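Local structure of flower-specific defensin (Nicotiana alata, 4AAZ) at residues 14-17 against 18-21; 21-24 against 25-29. The protein defends the plant as an antifungal peptide, active against Fusarium oxysporum and Botrytis cinerea, and retards the growth of Helicoverpa insect pests. All blocks are in the same frame, centred on the assembly; numbering follows the deposited sequence. Where two conformers were deposited one is given.

Interaction 1: residues 14-17 against 18-21; sequences CITK and PPCR. With EDO (1,2-ethanediol), chain C.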
ATOM      1  N   CYS A  14       2.069   5.200  -7.318  1.00  4.53           N
ATOM      2  CA  CYS A  14       2.853   5.099  -6.100  1.00  3.70           C
ATOM      3  C   CYS A  14       4.316   5.320  -6.459  1.00  4.48           C
ATOM      4  O   CYS A  14       4.926   4.499  -7.165  1.00  6.02           O
ATOM      5  CB  CYS A  14       2.645   3.724  -5.482  1.00  4.23           C
ATOM      6  SG  CYS A  14       3.171   3.615  -3.757  1.00  5.15           S
ATOM      7  N   ILE A  15       4.878   6.421  -5.973  1.00  4.56           N
ATOM      8  CA  ILE A  15       6.293   6.735  -6.192  1.00  6.35           C
ATOM      9  C   ILE A  15       7.043   6.764  -4.875  1.00  6.20           C
ATOM     10  O   ILE A  15       8.108   6.165  -4.766  1.00  8.27           O
ATOM     11  CB  ILE A  15       6.485   8.079  -6.939  1.00  9.22           C
ATOM     12  CG1 ILE A  15       5.841   7.997  -8.332  1.00 10.28           C
ATOM     13  CG2 ILE A  15       7.953   8.455  -7.035  1.00 11.20           C
ATOM     14  CD1 ILE A  15       6.451   6.946  -9.264  1.00 13.13           C
ATOM     15  N   THR A  16       6.512   7.434  -3.859  1.00  4.08           N
ATOM     16  CA  THR A  16       7.159   7.442  -2.549  1.00  4.33           C
ATOM     17  C   THR A  16       6.283   6.762  -1.508  1.00  5.91           C
ATOM     18  O   THR A  16       5.046   6.788  -1.569  1.00  4.71           O
ATOM     19  CB  THR A  16       7.521   8.852  -2.064  1.00  5.94           C
ATOM     20  OG1 THR A  16       6.322   9.587  -1.803  1.00  9.52           O
ATOM     21  CG2 THR A  16       8.391   9.559  -3.062  1.00  7.91           C
ATOM     22  N   LYS A  17       6.948   6.132  -0.552  1.00  3.99           N
ATOM     23  CA  LYS A  17       6.283   5.337   0.470  1.00  3.49           C
ATOM     24  C   LYS A  17       5.323   6.102   1.400  1.00  4.68           C
ATOM     25  O   LYS A  17       4.223   5.609   1.677  1.00  4.38           O
ATOM     26  CB  LYS A  17       7.303   4.614   1.337  1.00  5.53           C
ATOM     27  CG  LYS A  17       6.673   3.629   2.326  1.00  4.49           C
ATOM     28  CD  LYS A  17       7.713   2.996   3.226  1.00  5.28           C
ATOM     29  CE  LYS A  17       7.150   1.900   4.080  1.00  6.32           C
ATOM     30  NZ  LYS A  17       6.767   0.710   3.267  1.00  6.11           N
ATOM     31  N   PRO A  18       5.728   7.274   1.924  1.00  3.53           N
ATOM     32  CA  PRO A  18       4.907   7.820   3.032  1.00  4.35           C
ATOM     33  C   PRO A  18       3.391   7.934   2.791  1.00  4.10           C
ATOM     34  O   PRO A  18       2.626   7.499   3.658  1.00  4.49           O
ATOM     35  CB  PRO A  18       5.555   9.185   3.300  1.00  6.65           C
ATOM     36  CG  PRO A  18       7.007   8.910   2.989  1.00  5.58           C
ATOM     37  CD  PRO A  18       6.979   8.029   1.759  1.00  4.90           C
ATOM     38  N   PRO A  19       2.931   8.494   1.664  1.00  3.67           N
ATOM     39  CA  PRO A  19       1.477   8.607   1.504  1.00  4.58           C
ATOM     40  C   PRO A  19       0.793   7.260   1.291  1.00  4.71           C
ATOM     41  O   PRO A  19      -0.396   7.105   1.582  1.00  4.44           O
ATOM     42  CB  PRO A  19       1.333   9.501   0.279  1.00  6.04           C
ATOM     43  CG  PRO A  19       2.571   9.282  -0.496  1.00  5.58           C
ATOM     44  CD  PRO A  19       3.653   9.144   0.561  1.00  4.58           C
ATOM     45  N   CYS A  20       1.521   6.291   0.735  1.00  3.12           N
ATOM     46  CA  CYS A  20       0.988   4.955   0.510  1.00  3.00           C
ATOM     47  C   CYS A  20       0.869   4.194   1.839  1.00  2.22           C
ATOM     48  O   CYS A  20      -0.170   3.611   2.155  1.00  4.07           O
ATOM     49  CB  CYS A  20       1.894   4.205  -0.471  1.00  3.10           C
ATOM     50  SG  CYS A  20       1.501   2.438  -0.638  1.00  4.07           S
ATOM     51  N   ARG A  21       1.930   4.201   2.636  1.00  2.20           N
ATOM     52  CA  ARG A  21       1.842   3.642   3.973  1.00  2.15           C
ATOM     53  C   ARG A  21       0.709   4.280   4.773  1.00  2.69           C
ATOM     54  O   ARG A  21      -0.052   3.586   5.453  1.00  2.66           O
ATOM     55  CB  ARG A  21       3.183   3.808   4.703  1.00  2.59           C
ATOM     56  CG  ARG A  21       3.108   3.422   6.187  1.00  3.66           C
ATOM     57  CD  ARG A  21       4.431   3.301   6.911  1.00  4.36           C
ATOM     58  NE  ARG A  21       5.260   4.465   6.673  1.00  4.98           N
ATOM     59  CZ  ARG A  21       6.590   4.476   6.678  1.00  4.27           C
ATOM     60  NH1 ARG A  21       7.286   3.378   6.979  1.00  6.19           N
ATOM     61  NH2 ARG A  21       7.233   5.589   6.354  1.00  6.49           N
TER
HETATM   62  C1  EDO C1048       8.622  -0.022   8.222  1.00  8.46           C
HETATM   63  O1  EDO C1048       8.487   0.045   9.668  1.00  8.35           O
HETATM   64  C2  EDO C1048       7.296  -0.402   7.570  1.00  7.54           C
HETATM   65  O2  EDO C1048       6.392   0.690   7.683  1.00  6.66           O
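Lys17 and Arg21 stand one turn apart where the chain enters the helix of the cysteine-stabilised alpha-beta fold, the scaffold of plant defensins. The lysine chain runs out nearly straight as far as CE, its CG anti to the backbone N (chi1 -173°), and this carries its methylenes across one face of the Arg21 guanidinium. Lys17 CD lies over that plane near the rim, and Lys17 CE comes within 3.3 Å of Arg21 NH1. The charged atoms themselves stay apart, with Lys17 NZ 4.6 Å from Arg21 NH1. The ammonium turns at chi4 to a salt bridge with Asp31 and a hydrogen bond to Gly32 O; the Arg21 side chain also touches Asp31, whose carboxylate probably offsets the two positive charges. At the guanidinium edge, Arg21 NH1 donates a hydrogen bond of 2.9 Å to O2 of a 1,2-ethanediol. In the backbone, Arg21 N donates a nearly straight bond of 2.9 Å to Lys17 O.

Two prolines suit the first turn of a helix, whose amide nitrogens have no carbonyl of an earlier turn to meet. The ring of Pro19 crosses the Thr16 side chain at about a right angle, with Thr16 OG1 3.6 Å from Pro19 CD. On the inner side Cys14 and Cys20 pack together unbonded, Cys14 pairing with Cys34 and Cys20 with Cys41. Cys14 SG rests 3.6 Å from Cys20 CB.

Interaction 2: residues 21-24 against 25-29; sequences RKAC and ISEKF. With EDO (1,2-ethanediol), chain C.
Ile25 N bonds to Arg21 O at 2.9 Å in a regular helical turn, after which the helix ends in a Schellman motif: Phe29 N reaches back to Cys24 O at 3.0 Å, Lys28 N bonds to Ile25 O, and Lys28 supplies the positive phi (74°) that turns the chain. Glu27 N, caught between two acceptors, makes only weak bonds to Ala23 O and Cys24 O.

Along the outer side, Ile25 and Arg21 lie side by side and point the same way. Ile25 CG1 lies anti to the carbonyl carbon (chi1 -68°), and with chi2 extended (174°) Ile25 CD1 reaches back to within 3.6 Å of Arg21 CG, so that the methyl packs on the aliphatic part of the arginine.

The small Ala23 suits the buried side, where the loop residues Ser7, Thr9 and Phe10 press on the helix. Glu27 runs extended past the same turn, with Glu27 CG 3.3 Å from Ala23 O. Its carboxylate is held from the loop, OE2 by the hydroxyls of Ser7 and Thr9 and OE1 by Asn8 N.

Cys24 faces inward to its disulfide with Cys43. Phe29 CB approaches Cys24 CB to 4.2 Å, and the ring turns its edge to Cys24 O, with Phe29 CD1 3.6 Å from that oxygen. Phe29 also forms a cation-pi pair with Lys45. Cys24 thus joins two kinds of restraint: its sulfur ties the helix covalently to the sheet, while its carbonyl, gripped by Phe29 N, closes the helix end.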
ATOM      1  N   ARG A  21       1.930   4.201   2.636  1.00  2.20           N
ATOM      2  CA  ARG A  21       1.842   3.642   3.973  1.00  2.15           C
ATOM      3  C   ARG A  21       0.709   4.280   4.773  1.00  2.69           C
ATOM      4  O   ARG A  21      -0.052   3.586   5.453  1.00  2.66           O
ATOM      5  CB  ARG A  21       3.183   3.808   4.703  1.00  2.59           C
ATOM      6  CG  ARG A  21       3.108   3.422   6.187  1.00  3.66           C
ATOM      7  CD  ARG A  21       4.431   3.301   6.911  1.00  4.36           C
ATOM      8  NE  ARG A  21       5.260   4.465   6.673  1.00  4.98           N
ATOM      9  CZ  ARG A  21       6.590   4.476   6.678  1.00  4.27           C
ATOM     10  NH1 ARG A  21       7.286   3.378   6.979  1.00  6.19           N
ATOM     11  NH2 ARG A  21       7.233   5.589   6.354  1.00  6.49           N
ATOM     12  N   LYS A  22       0.575   5.593   4.679  1.00  2.93           N
ATOM     13  CA  LYS A  22      -0.474   6.271   5.428  1.00  3.01           C
ATOM     14  C   LYS A  22      -1.844   5.767   4.991  1.00  3.41           C
ATOM     15  O   LYS A  22      -2.688   5.461   5.826  1.00  3.71           O
ATOM     16  CB  LYS A  22      -0.348   7.786   5.259  1.00  4.43           C
ATOM     17  CG  LYS A  22      -1.393   8.609   6.028  1.00  7.63           C
ATOM     18  CD  LYS A  22      -1.207  10.091   5.759  1.00 14.61           C
ATOM     19  CE  LYS A  22      -2.109  10.592   4.686  1.00 33.19           C
ATOM     20  NZ  LYS A  22      -3.503  10.716   5.218  1.00 34.04           N
ATOM     21  N   ALA A  23      -2.086   5.692   3.689  1.00  3.34           N
ATOM     22  CA  ALA A  23      -3.361   5.185   3.193  1.00  2.52           C
ATOM     23  C   ALA A  23      -3.625   3.784   3.679  1.00  2.37           C
ATOM     24  O   ALA A  23      -4.708   3.458   4.136  1.00  3.53           O
ATOM     25  CB  ALA A  23      -3.360   5.241   1.658  1.00  3.17           C
ATOM     26  N   CYS A  24      -2.626   2.918   3.574  1.00  2.83           N
ATOM     27  CA  CYS A  24      -2.785   1.535   3.987  1.00  2.17           C
ATOM     28  C   CYS A  24      -3.097   1.398   5.464  1.00  1.80           C
ATOM     29  O   CYS A  24      -3.947   0.598   5.861  1.00  2.83           O
ATOM     30  CB  CYS A  24      -1.542   0.755   3.599  1.00  3.76           C
ATOM     31  SG  CYS A  24      -1.396   0.527   1.786  1.00  3.43           S
ATOM     32  N   ILE A  25      -2.396   2.173   6.287  1.00  2.74           N
ATOM     33  CA  ILE A  25      -2.667   2.139   7.728  1.00  3.97           C
ATOM     34  C   ILE A  25      -4.086   2.660   7.998  1.00  3.46           C
ATOM     35  O   ILE A  25      -4.792   2.144   8.865  1.00  3.83           O
ATOM     36  CB  ILE A  25      -1.549   2.874   8.517  1.00  3.00           C
ATOM     37  CG1 ILE A  25      -0.275   2.058   8.380  1.00  4.22           C
ATOM     38  CG2 ILE A  25      -1.914   3.037   9.975  1.00  5.29           C
ATOM     39  CD1 ILE A  25       0.973   2.702   8.981  1.00  6.32           C
ATOM     40  N   SER A  26      -4.526   3.674   7.254  1.00  3.65           N
ATOM     41  CA  SER A  26      -5.892   4.202   7.352  0.51  2.65           C
ATOM     42  C   SER A  26      -6.920   3.127   7.064  1.00  5.39           C
ATOM     43  O   SER A  26      -8.040   3.182   7.568  1.00  5.66           O
ATOM     44  CB  SER A  26      -6.133   5.356   6.369  0.51  6.49           C
ATOM     45  OG  SER A  26      -5.432   6.531   6.713  0.51 12.81           O
ATOM     46  N   GLU A  27      -6.532   2.148   6.228  1.00  3.21           N
ATOM     47  CA  GLU A  27      -7.385   1.045   5.808  1.00  2.92           C
ATOM     48  C   GLU A  27      -7.207  -0.202   6.675  1.00  4.80           C
ATOM     49  O   GLU A  27      -7.729  -1.250   6.366  1.00  5.65           O
ATOM     50  CB  GLU A  27      -7.094   0.692   4.353  1.00  3.44           C
ATOM     51  CG  GLU A  27      -7.489   1.763   3.370  1.00  4.55           C
ATOM     52  CD  GLU A  27      -7.048   1.474   1.950  1.00  5.03           C
ATOM     53  OE1 GLU A  27      -7.300   0.363   1.438  1.00  4.69           O
ATOM     54  OE2 GLU A  27      -6.447   2.373   1.304  1.00  5.44           O
ATOM     55  N   LYS A  28      -6.476  -0.052   7.779  1.00  4.42           N
ATOM     56  CA  LYS A  28      -6.275  -1.119   8.769  1.00  4.75           C
ATOM     57  C   LYS A  28      -5.326  -2.215   8.316  1.00  4.75           C
ATOM     58  O   LYS A  28      -5.360  -3.327   8.826  1.00  7.09           O
ATOM     59  CB  LYS A  28      -7.598  -1.671   9.304  1.00  6.95           C
ATOM     60  CG  LYS A  28      -8.453  -0.617   9.984  1.00 10.18           C
ATOM     61  CD  LYS A  28      -9.779  -1.204  10.503  1.00 13.28           C
ATOM     62  CE  LYS A  28     -10.892  -0.162  10.505  1.00 31.10           C
ATOM     63  NZ  LYS A  28     -11.280   0.271   9.110  1.00 46.52           N
ATOM     64  N   PHE A  29      -4.440  -1.884   7.388  1.00  3.20           N
ATOM     65  CA  PHE A  29      -3.281  -2.699   7.118  1.00  2.54           C
ATOM     66  C   PHE A  29      -2.151  -2.208   8.003  1.00  4.10           C
ATOM     67  O   PHE A  29      -2.268  -1.194   8.681  1.00  5.96           O
ATOM     68  CB  PHE A  29      -2.916  -2.617   5.637  1.00  3.47           C
ATOM     69  CG  PHE A  29      -3.960  -3.189   4.707  1.00  3.26           C
ATOM     70  CD1 PHE A  29      -4.970  -2.379   4.214  1.00  4.34           C
ATOM     71  CD2 PHE A  29      -3.908  -4.521   4.318  1.00  4.89           C
ATOM     72  CE1 PHE A  29      -5.918  -2.874   3.368  1.00  6.68           C
ATOM     73  CE2 PHE A  29      -4.853  -5.041   3.455  1.00  6.20           C
ATOM     74  CZ  PHE A  29      -5.870  -4.222   2.984  1.00  8.30           C
TER
HETATM   75  C1  EDO C1048       8.622  -0.022   8.222  1.00  8.46           C
HETATM   76  O1  EDO C1048       8.487   0.045   9.668  1.00  8.35           O
HETATM   77  C2  EDO C1048       7.296  -0.402   7.570  1.00  7.54           C
HETATM   78  O2  EDO C1048       6.392   0.690   7.683  1.00  6.66           O

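Overall arrangement
Interactions 1 and 2 take the two ends of helix 17-26, their centres about 11 Å apart, and meet at Arg21, one side chain that serves both: its far end in interaction 1, its aliphatic start in interaction 2. A 1,2-ethanediol, probably from the crystallisation liquor, bridges Arg21 and Asp31 by hydrogen bonds, Asp31 being also the salt-bridge partner of Lys17. Between them the segments 14-21 and 21-29 hold Cys14, Cys20 and Cys24. The two helical cysteines, four residues apart, are disulfide-bonded to Cys41 and Cys43 on strand 41-46, the central strand of the sheet, as in other cysteine-stabilised alpha-beta folds.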